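Local coordinates for glucose-6-phosphate isomerase like protein (Thermus thermophilus, PDB 1WIW), which probably binds phosphorylated sugars and may interconvert glucose 6-phosphate or mannose 6-phosphate with fructose 6-phosphate, at residues L136-R141 with V255-Y260; R140-E145 with E150-F155; P245-N250 with W259-W264. One frame throughout, in Å; residues are numbered along the deposited sequence.

Interaction 1: L136-R141 with V255-Y260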
loop_
_atom_site.group_PDB
_atom_site.type_symbol
_atom_site.label_atom_id
_atom_site.label_comp_id
_atom_site.label_asym_id
_atom_site.label_seq_id
_atom_site.Cartn_x
_atom_site.Cartn_y
_atom_site.Cartn_z
ATOM N N LEU B 136 -24.411 -9.391 -8.554
ATOM C CA LEU B 136 -25.342 -10.465 -8.893
ATOM C C LEU B 136 -25.020 -10.991 -10.290
ATOM O O LEU B 136 -25.165 -12.183 -10.562
ATOM C CB LEU B 136 -26.791 -9.971 -8.829
ATOM C CG LEU B 136 -27.352 -9.629 -7.442
ATOM C CD1 LEU B 136 -28.742 -9.034 -7.612
ATOM C CD2 LEU B 136 -27.407 -10.880 -6.559
ATOM N N GLU B 137 -24.575 -10.103 -11.176
ATOM C CA GLU B 137 -24.214 -10.520 -12.524
ATOM C C GLU B 137 -22.965 -11.394 -12.420
ATOM O O GLU B 137 -22.912 -12.488 -12.980
ATOM C CB GLU B 137 -23.952 -9.294 -13.415
ATOM C CG GLU B 137 -23.603 -9.631 -14.865
ATOM C CD GLU B 137 -23.961 -8.518 -15.843
ATOM O OE1 GLU B 137 -25.161 -8.168 -15.947
ATOM O OE2 GLU B 137 -23.050 -7.987 -16.519
ATOM N N GLU B 138 -21.972 -10.908 -11.676
ATOM C CA GLU B 138 -20.715 -11.627 -11.468
ATOM C C GLU B 138 -20.965 -13.023 -10.924
ATOM O O GLU B 138 -20.419 -14.004 -11.423
ATOM C CB GLU B 138 -19.826 -10.873 -10.471
ATOM C CG GLU B 138 -18.899 -9.824 -11.068
ATOM C CD GLU B 138 -17.854 -10.431 -11.982
ATOM O OE1 GLU B 138 -17.298 -11.492 -11.631
ATOM O OE2 GLU B 138 -17.577 -9.842 -13.046
ATOM N N ARG B 139 -21.790 -13.089 -9.883
ATOM C CA ARG B 139 -22.138 -14.337 -9.213
ATOM C C ARG B 139 -22.593 -15.466 -10.141
ATOM O O ARG B 139 -22.345 -16.642 -9.863
ATOM C CB ARG B 139 -23.231 -14.070 -8.171
ATOM C CG ARG B 139 -23.796 -15.323 -7.541
ATOM C CD ARG B 139 -25.316 -15.287 -7.511
ATOM N NE ARG B 139 -25.828 -14.835 -6.226
ATOM C CZ ARG B 139 -27.116 -14.805 -5.906
ATOM N NH1 ARG B 139 -27.487 -14.384 -4.706
ATOM N NH2 ARG B 139 -28.035 -15.181 -6.784
ATOM N N ARG B 140 -23.258 -15.113 -11.235
ATOM C CA ARG B 140 -23.761 -16.111 -12.181
ATOM C C ARG B 140 -22.721 -17.092 -12.714
ATOM O O ARG B 140 -23.035 -18.253 -12.958
ATOM C CB ARG B 140 -24.433 -15.425 -13.373
ATOM C CG ARG B 140 -25.658 -14.597 -13.014
ATOM C CD ARG B 140 -26.138 -13.799 -14.220
ATOM N NE ARG B 140 -27.124 -12.786 -13.854
ATOM C CZ ARG B 140 -27.484 -11.781 -14.646
ATOM N NH1 ARG B 140 -28.389 -10.900 -14.237
ATOM N NH2 ARG B 140 -26.935 -11.653 -15.848
ATOM N N ARG B 141 -21.488 -16.632 -12.895
ATOM C CA ARG B 141 -20.436 -17.493 -13.435
ATOM C C ARG B 141 -19.344 -17.864 -12.440
ATOM O O ARG B 141 -18.362 -18.501 -12.816
ATOM C CB ARG B 141 -19.789 -16.808 -14.646
ATOM C CG ARG B 141 -20.761 -16.480 -15.776
ATOM C CD ARG B 141 -20.130 -15.567 -16.824
ATOM N NE ARG B 141 -19.101 -16.230 -17.622
ATOM C CZ ARG B 141 -19.341 -17.219 -18.479
ATOM N NH1 ARG B 141 -18.346 -17.764 -19.166
ATOM N NH2 ARG B 141 -20.578 -17.664 -18.649
ATOM N N VAL B 255 -15.297 -1.397 -9.147
ATOM C CA VAL B 255 -14.335 -1.731 -8.099
ATOM C C VAL B 255 -14.852 -2.895 -7.255
ATOM O O VAL B 255 -14.148 -3.873 -7.033
ATOM C CB VAL B 255 -14.056 -0.515 -7.181
ATOM C CG1 VAL B 255 -13.344 -0.966 -5.897
ATOM C CG2 VAL B 255 -13.187 0.501 -7.924
HETATM N N MSE B 256 -16.093 -2.788 -6.798
HETATM C CA MSE B 256 -16.687 -3.829 -5.971
HETATM C C MSE B 256 -16.837 -5.153 -6.734
HETATM O O MSE B 256 -16.674 -6.232 -6.155
HETATM C CB MSE B 256 -18.033 -3.340 -5.438
HETATM C CG MSE B 256 -18.202 -3.468 -3.926
HETATM SE SE MSE B 256 -16.678 -2.887 -2.856
HETATM C CE MSE B 256 -16.657 -1.021 -3.363
ATOM N N ALA B 257 -17.139 -5.077 -8.029
ATOM C CA ALA B 257 -17.273 -6.281 -8.847
ATOM C C ALA B 257 -15.917 -6.968 -8.945
ATOM O O ALA B 257 -15.828 -8.192 -8.884
ATOM C CB ALA B 257 -17.787 -5.929 -10.245
ATOM N N LEU B 258 -14.859 -6.177 -9.104
ATOM C CA LEU B 258 -13.511 -6.735 -9.182
ATOM C C LEU B 258 -13.193 -7.384 -7.840
ATOM O O LEU B 258 -12.716 -8.513 -7.782
ATOM C CB LEU B 258 -12.484 -5.636 -9.481
ATOM C CG LEU B 258 -12.417 -5.109 -10.920
ATOM C CD1 LEU B 258 -11.582 -3.839 -10.961
ATOM C CD2 LEU B 258 -11.830 -6.172 -11.845
ATOM N N TRP B 259 -13.458 -6.656 -6.761
ATOM C CA TRP B 259 -13.220 -7.156 -5.407
ATOM C C TRP B 259 -13.956 -8.484 -5.185
ATOM O O TRP B 259 -13.385 -9.435 -4.652
ATOM C CB TRP B 259 -13.698 -6.116 -4.389
ATOM C CG TRP B 259 -13.594 -6.552 -2.956
ATOM C CD1 TRP B 259 -12.499 -6.472 -2.146
ATOM C CD2 TRP B 259 -14.632 -7.153 -2.173
ATOM N NE1 TRP B 259 -12.792 -6.987 -0.901
ATOM C CE2 TRP B 259 -14.094 -7.414 -0.894
ATOM C CE3 TRP B 259 -15.968 -7.496 -2.431
ATOM C CZ2 TRP B 259 -14.848 -8.008 0.134
ATOM C CZ3 TRP B 259 -16.719 -8.085 -1.409
ATOM C CH2 TRP B 259 -16.152 -8.335 -0.144
ATOM N N TYR B 260 -15.223 -8.542 -5.590
ATOM C CA TYR B 260 -16.038 -9.752 -5.425
ATOM C C TYR B 260 -15.481 -10.940 -6.218
ATOM O O TYR B 260 -15.400 -12.054 -5.702
ATOM C CB TYR B 260 -17.481 -9.475 -5.860
ATOM C CG TYR B 260 -18.460 -10.617 -5.616
ATOM C CD1 TYR B 260 -18.747 -11.056 -4.322
ATOM C CD2 TYR B 260 -19.134 -11.220 -6.676
ATOM C CE1 TYR B 260 -19.686 -12.065 -4.085
ATOM C CE2 TYR B 260 -20.079 -12.239 -6.453
ATOM C CZ TYR B 260 -20.350 -12.650 -5.156
ATOM O OH TYR B 260 -21.293 -13.628 -4.923
#
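Tyr-260 packs edge-on against Glu-138 and Arg-139 in a buried helix-to-helix contact, which joins helix 125-139 to the long helix 251-272 of the C-terminal SIS region. No hydrogen bond crosses it. The tyrosine CG stands anti to the backbone N (chi1 -175°), which carries the ring out to the neighbouring helix. There Tyr-260 CD2 meets Glu-138 CB at 3.9 Å, in the plane of the ring. Further along the same edge, Tyr-260 CE2 lies 3.9 Å from Arg-139 N, and Tyr-260 OH rests 3.8 Å from Arg-139 CB. The guanidinium of Arg-139 leads away from the ring, and Leu-136 CD2 lies over one of its faces. One turn back, Ala-257 is small enough to let the bent Glu-138 chain pass; Ala-257 CB lies 4.1 Å from Glu-138 CG. The polar ends find partners outside the two segments: Glu-138 OE2 accepts from Thr-247 OG1 and forms a salt bridge with Arg-261, while Tyr-260 OH bonds to Leu-21 O. The residues thus serve two purposes: methylene groups and a ring edge fill the space between the helices by van der Waals packing, while the buried carboxylate and hydroxyl are satisfied beyond it.

Interaction 2: R140-E145 with E150-F155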
loop_
_atom_site.group_PDB
_atom_site.type_symbol
_atom_site.label_atom_id
_atom_site.label_comp_id
_atom_site.label_asym_id
_atom_site.label_seq_id
_atom_site.Cartn_x
_atom_site.Cartn_y
_atom_site.Cartn_z
ATOM N N ARG B 140 -23.258 -15.113 -11.235
ATOM C CA ARG B 140 -23.761 -16.111 -12.181
ATOM C C ARG B 140 -22.721 -17.092 -12.714
ATOM O O ARG B 140 -23.035 -18.253 -12.958
ATOM C CB ARG B 140 -24.433 -15.425 -13.373
ATOM C CG ARG B 140 -25.658 -14.597 -13.014
ATOM C CD ARG B 140 -26.138 -13.799 -14.220
ATOM N NE ARG B 140 -27.124 -12.786 -13.854
ATOM C CZ ARG B 140 -27.484 -11.781 -14.646
ATOM N NH1 ARG B 140 -28.389 -10.900 -14.237
ATOM N NH2 ARG B 140 -26.935 -11.653 -15.848
ATOM N N ARG B 141 -21.488 -16.632 -12.895
ATOM C CA ARG B 141 -20.436 -17.493 -13.435
ATOM C C ARG B 141 -19.344 -17.864 -12.440
ATOM O O ARG B 141 -18.362 -18.501 -12.816
ATOM C CB ARG B 141 -19.789 -16.808 -14.646
ATOM C CG ARG B 141 -20.761 -16.480 -15.776
ATOM C CD ARG B 141 -20.130 -15.567 -16.824
ATOM N NE ARG B 141 -19.101 -16.230 -17.622
ATOM C CZ ARG B 141 -19.341 -17.219 -18.479
ATOM N NH1 ARG B 141 -18.346 -17.764 -19.166
ATOM N NH2 ARG B 141 -20.578 -17.664 -18.649
ATOM N N LEU B 142 -19.518 -17.497 -11.176
ATOM C CA LEU B 142 -18.487 -17.770 -10.172
ATOM C C LEU B 142 -18.746 -18.910 -9.191
ATOM O O LEU B 142 -17.835 -19.338 -8.482
ATOM C CB LEU B 142 -18.204 -16.493 -9.377
ATOM C CG LEU B 142 -17.813 -15.253 -10.188
ATOM C CD1 LEU B 142 -17.602 -14.088 -9.242
ATOM C CD2 LEU B 142 -16.545 -15.527 -11.003
ATOM N N GLY B 143 -19.979 -19.398 -9.143
ATOM C CA GLY B 143 -20.306 -20.468 -8.217
ATOM C C GLY B 143 -19.638 -21.801 -8.504
ATOM O O GLY B 143 -19.241 -22.070 -9.637
ATOM N N PRO B 144 -19.517 -22.664 -7.485
ATOM C CA PRO B 144 -18.899 -23.989 -7.575
ATOM C C PRO B 144 -19.521 -24.879 -8.651
ATOM O O PRO B 144 -18.843 -25.736 -9.222
ATOM C CB PRO B 144 -19.107 -24.564 -6.174
ATOM C CG PRO B 144 -19.136 -23.354 -5.310
ATOM C CD PRO B 144 -19.987 -22.407 -6.112
ATOM N N GLU B 145 -20.806 -24.669 -8.924
ATOM C CA GLU B 145 -21.507 -25.468 -9.920
ATOM C C GLU B 145 -21.123 -25.060 -11.343
ATOM O O GLU B 145 -21.408 -25.778 -12.302
ATOM C CB GLU B 145 -23.029 -25.357 -9.724
ATOM C CG GLU B 145 -23.655 -24.037 -10.176
ATOM C CD GLU B 145 -23.417 -22.874 -9.224
ATOM O OE1 GLU B 145 -23.862 -21.751 -9.558
ATOM O OE2 GLU B 145 -22.802 -23.069 -8.151
ATOM N N GLU B 150 -15.903 -22.162 -17.730
ATOM C CA GLU B 150 -16.844 -21.043 -17.774
ATOM C C GLU B 150 -16.780 -20.171 -16.523
ATOM O O GLU B 150 -17.480 -19.167 -16.421
ATOM C CB GLU B 150 -18.280 -21.559 -17.945
ATOM C CG GLU B 150 -18.490 -22.433 -19.175
ATOM C CD GLU B 150 -19.931 -22.891 -19.328
ATOM O OE1 GLU B 150 -20.493 -23.453 -18.359
ATOM O OE2 GLU B 150 -20.502 -22.692 -20.424
ATOM N N ASN B 151 -15.930 -20.552 -15.579
ATOM C CA ASN B 151 -15.805 -19.825 -14.323
ATOM C C ASN B 151 -14.477 -19.066 -14.285
ATOM O O ASN B 151 -13.412 -19.675 -14.211
ATOM C CB ASN B 151 -15.880 -20.828 -13.170
ATOM C CG ASN B 151 -15.985 -20.161 -11.819
ATOM O OD1 ASN B 151 -15.287 -19.192 -11.539
ATOM N ND2 ASN B 151 -16.853 -20.692 -10.962
ATOM N N PRO B 152 -14.526 -17.723 -14.341
ATOM C CA PRO B 152 -13.325 -16.877 -14.318
ATOM C C PRO B 152 -12.487 -16.994 -13.050
ATOM O O PRO B 152 -11.262 -16.916 -13.114
ATOM C CB PRO B 152 -13.889 -15.462 -14.497
ATOM C CG PRO B 152 -15.142 -15.692 -15.271
ATOM C CD PRO B 152 -15.725 -16.907 -14.594
ATOM N N ALA B 153 -13.145 -17.161 -11.905
ATOM C CA ALA B 153 -12.439 -17.283 -10.632
ATOM C C ALA B 153 -11.693 -18.608 -10.553
ATOM O O ALA B 153 -10.551 -18.650 -10.100
ATOM C CB ALA B 153 -13.414 -17.158 -9.461
ATOM N N LYS B 154 -12.336 -19.691 -10.986
ATOM C CA LYS B 154 -11.683 -20.998 -10.968
ATOM C C LYS B 154 -10.504 -20.963 -11.930
ATOM O O LYS B 154 -9.419 -21.438 -11.609
ATOM C CB LYS B 154 -12.642 -22.118 -11.398
ATOM C CG LYS B 154 -13.712 -22.455 -10.375
ATOM C CD LYS B 154 -14.502 -23.696 -10.769
ATOM C CE LYS B 154 -15.622 -23.991 -9.773
ATOM N NZ LYS B 154 -16.462 -25.150 -10.203
ATOM N N PHE B 155 -10.727 -20.403 -13.116
ATOM C CA PHE B 155 -9.676 -20.319 -14.118
ATOM C C PHE B 155 -8.486 -19.517 -13.596
ATOM O O PHE B 155 -7.346 -19.952 -13.727
ATOM C CB PHE B 155 -10.200 -19.673 -15.402
ATOM C CG PHE B 155 -9.245 -19.783 -16.564
ATOM C CD1 PHE B 155 -9.209 -20.936 -17.346
ATOM C CD2 PHE B 155 -8.348 -18.754 -16.846
ATOM C CE1 PHE B 155 -8.292 -21.064 -18.393
ATOM C CE2 PHE B 155 -7.425 -18.872 -17.888
ATOM C CZ PHE B 155 -7.397 -20.031 -18.662
#
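Asn-151 sits beside the backbone of Arg-141 and Leu-142 and is the N-cap of helix 152-160, so one amide both caps the helix and ties it to the preceding loop. With CG anti to the backbone N (chi1 -171°), its OD1 reaches the first turn of the helix and accepts from Lys-154 N at 3.0 Å and 165°; a weaker bond comes from Ala-153 N. Pro-152, which has no N-H to offer, suits the first helical position. The other end of the amide donates across the contact: Asn-151 ND2 to Leu-142 O is 3.0 Å and 159°, the donor lying above the carbonyl plane. The same ND2 makes a weak hydrogen bond to Val-146 O, and Leu-142 O also receives Tyr-268 OH. Arg-141 O makes a CH...O contact, 3.2 Å from Asn-151 CA. With an alanine here in place of Asn-151, the N-H of Lys-154 would probably lose its cap and Leu-142 O one of its two named donors.

Apolar packing comes from Leu-142, whose CD2 lies 3.9 Å from Ala-153 CB and equally near the Pro-152 ring. At the surface, the Arg-141 guanidinium lays one face over Glu-150 O, an approach too poorly angled for a hydrogen bond. Lysine suits position 154 because its long, flexible chain brings a charged donor to Asp-5, in a salt bridge, and to the carbonyls of Val-146 and Leu-4; Lys-154 NZ also donates to Pro-144 O at 2.6 Å.

Interaction 3: P245-N250 with W259-W264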
loop_
_atom_site.group_PDB
_atom_site.type_symbol
_atom_site.label_atom_id
_atom_site.label_comp_id
_atom_site.label_asym_id
_atom_site.label_seq_id
_atom_site.Cartn_x
_atom_site.Cartn_y
_atom_site.Cartn_z
ATOM N N PRO B 245 -11.493 -8.203 -16.226
ATOM C CA PRO B 245 -12.455 -7.168 -16.610
ATOM C C PRO B 245 -13.350 -6.803 -15.430
ATOM O O PRO B 245 -13.622 -7.638 -14.568
ATOM C CB PRO B 245 -13.222 -7.824 -17.755
ATOM C CG PRO B 245 -13.250 -9.253 -17.345
ATOM C CD PRO B 245 -11.831 -9.496 -16.849
ATOM N N ALA B 246 -13.802 -5.555 -15.388
ATOM C CA ALA B 246 -14.651 -5.099 -14.300
ATOM C C ALA B 246 -16.095 -4.893 -14.725
ATOM O O ALA B 246 -16.399 -4.021 -15.544
ATOM C CB ALA B 246 -14.105 -3.810 -13.720
ATOM N N THR B 247 -16.982 -5.702 -14.157
ATOM C CA THR B 247 -18.405 -5.609 -14.436
ATOM C C THR B 247 -18.941 -4.378 -13.706
ATOM O O THR B 247 -18.430 -4.016 -12.645
ATOM C CB THR B 247 -19.130 -6.866 -13.920
ATOM O OG1 THR B 247 -18.587 -8.018 -14.576
ATOM C CG2 THR B 247 -20.636 -6.784 -14.194
ATOM N N GLY B 248 -19.961 -3.734 -14.270
ATOM C CA GLY B 248 -20.521 -2.554 -13.629
ATOM C C GLY B 248 -20.687 -1.362 -14.559
ATOM O O GLY B 248 -19.964 -1.230 -15.546
ATOM N N ALA B 249 -21.629 -0.486 -14.215
ATOM C CA ALA B 249 -21.952 0.700 -15.009
ATOM C C ALA B 249 -21.289 1.987 -14.524
ATOM O O ALA B 249 -21.495 3.050 -15.107
ATOM C CB ALA B 249 -23.474 0.892 -15.049
ATOM N N ASN B 250 -20.522 1.902 -13.445
ATOM C CA ASN B 250 -19.822 3.075 -12.923
ATOM C C ASN B 250 -18.602 2.598 -12.140
ATOM O O ASN B 250 -18.511 1.430 -11.765
ATOM C CB ASN B 250 -20.755 3.936 -12.050
ATOM C CG ASN B 250 -21.210 3.224 -10.789
ATOM O OD1 ASN B 250 -20.405 2.931 -9.905
ATOM N ND2 ASN B 250 -22.513 2.947 -10.699
ATOM N N TRP B 259 -13.458 -6.656 -6.761
ATOM C CA TRP B 259 -13.220 -7.156 -5.407
ATOM C C TRP B 259 -13.956 -8.484 -5.185
ATOM O O TRP B 259 -13.385 -9.435 -4.652
ATOM C CB TRP B 259 -13.698 -6.116 -4.389
ATOM C CG TRP B 259 -13.594 -6.552 -2.956
ATOM C CD1 TRP B 259 -12.499 -6.472 -2.146
ATOM C CD2 TRP B 259 -14.632 -7.153 -2.173
ATOM N NE1 TRP B 259 -12.792 -6.987 -0.901
ATOM C CE2 TRP B 259 -14.094 -7.414 -0.894
ATOM C CE3 TRP B 259 -15.968 -7.496 -2.431
ATOM C CZ2 TRP B 259 -14.848 -8.008 0.134
ATOM C CZ3 TRP B 259 -16.719 -8.085 -1.409
ATOM C CH2 TRP B 259 -16.152 -8.335 -0.144
ATOM N N TYR B 260 -15.223 -8.542 -5.590
ATOM C CA TYR B 260 -16.038 -9.752 -5.425
ATOM C C TYR B 260 -15.481 -10.940 -6.218
ATOM O O TYR B 260 -15.400 -12.054 -5.702
ATOM C CB TYR B 260 -17.481 -9.475 -5.860
ATOM C CG TYR B 260 -18.460 -10.617 -5.616
ATOM C CD1 TYR B 260 -18.747 -11.056 -4.322
ATOM C CD2 TYR B 260 -19.134 -11.220 -6.676
ATOM C CE1 TYR B 260 -19.686 -12.065 -4.085
ATOM C CE2 TYR B 260 -20.079 -12.239 -6.453
ATOM C CZ TYR B 260 -20.350 -12.650 -5.156
ATOM O OH TYR B 260 -21.293 -13.628 -4.923
ATOM N N ARG B 261 -15.100 -10.712 -7.471
ATOM C CA ARG B 261 -14.549 -11.802 -8.274
ATOM C C ARG B 261 -13.235 -12.300 -7.667
ATOM O O ARG B 261 -12.902 -13.480 -7.766
ATOM C CB ARG B 261 -14.306 -11.353 -9.718
ATOM C CG ARG B 261 -13.703 -12.456 -10.580
ATOM C CD ARG B 261 -13.413 -12.007 -12.005
ATOM N NE ARG B 261 -14.622 -11.666 -12.744
ATOM C CZ ARG B 261 -14.693 -11.641 -14.073
ATOM N NH1 ARG B 261 -15.829 -11.319 -14.679
ATOM N NH2 ARG B 261 -13.627 -11.955 -14.796
HETATM N N MSE B 262 -12.479 -11.399 -7.048
HETATM C CA MSE B 262 -11.221 -11.797 -6.422
HETATM C C MSE B 262 -11.478 -12.574 -5.128
HETATM O O MSE B 262 -10.689 -13.436 -4.753
HETATM C CB MSE B 262 -10.344 -10.575 -6.141
HETATM C CG MSE B 262 -9.810 -9.914 -7.406
HETATM SE SE MSE B 262 -8.710 -11.111 -8.506
HETATM C CE MSE B 262 -7.201 -9.963 -8.724
ATOM N N ALA B 263 -12.576 -12.273 -4.440
ATOM C CA ALA B 263 -12.892 -13.004 -3.211
ATOM C C ALA B 263 -13.150 -14.452 -3.616
ATOM O O ALA B 263 -12.661 -15.383 -2.980
ATOM C CB ALA B 263 -14.126 -12.414 -2.532
ATOM N N TRP B 264 -13.919 -14.630 -4.687
ATOM C CA TRP B 264 -14.212 -15.962 -5.201
ATOM C C TRP B 264 -12.930 -16.645 -5.677
ATOM O O TRP B 264 -12.738 -17.841 -5.469
ATOM C CB TRP B 264 -15.200 -15.880 -6.372
ATOM C CG TRP B 264 -16.644 -16.012 -5.968
ATOM C CD1 TRP B 264 -17.601 -15.043 -6.012
ATOM C CD2 TRP B 264 -17.292 -17.195 -5.480
ATOM N NE1 TRP B 264 -18.811 -15.547 -5.586
ATOM C CE2 TRP B 264 -18.648 -16.865 -5.252
ATOM C CE3 TRP B 264 -16.858 -18.503 -5.214
ATOM C CZ2 TRP B 264 -19.578 -17.797 -4.769
ATOM C CZ3 TRP B 264 -17.786 -19.434 -4.733
ATOM C CH2 TRP B 264 -19.129 -19.073 -4.516
#
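Arg-261 spreads its guanidinium beside the ring of Pro-245, Arg-261 NH2 lying 3.7 Å from both CG and CD of the proline. The contact belongs to a beta-loop-alpha connection of the SIS domain: Pro-245 follows strand 240-244 of the parallel sheet, and the loop feeds into helix 251-272, on which Arg-261 rides. Its CG is anti to the backbone N (chi1 179°), and a bend at chi3 turns the guanidinium to the proline ring. The two side chains cross at about a right angle. Pro-245 O lies over the centre of one guanidinium face, 4.1 Å above the plane, where no N-H points at it. Thr-247 OG1 stays 4.3 Å from Arg-261 NH1, obliquely placed. Arginine suits the site because its long chain brings NH1 to the carboxylate of Glu-138 on helix 125-139 while NH2 lies against the proline ring. The same side chain also packs on Pro-152 of helix 152-160. At the far end of the loop, Asn-250 is the N-cap of helix 251-272. Within the helix, Trp-264 turns its edge to the face of Tyr-260, Trp-264 CD1 standing 3.7 Å above that ring, and Trp-264 NE1 donates a weak hydrogen bond to Tyr-260 OH at 3.2 Å.

From the N terminus, the chain runs through helix 125-139 into a short loop, and interaction 2 closes that loop against the start of helix 152-160. It lies inside the much longer loop closed by interaction 1, with which it shares Arg-140 and Arg-141. Interaction 3 opens late in that long loop, after strand 240-244, and ends on the same stretch of helix 251-272 as interaction 1, sharing Trp-259 and Tyr-260; interactions 2 and 3 follow in series. All three converge on helix 251-272, directly in interactions 1 and 3 and through Leu-142, Pro-144, Pro-152 and Ala-153 in interaction 2. Together they join helices 125-139 and 152-160 and the strand-to-helix loop to helix 251-272.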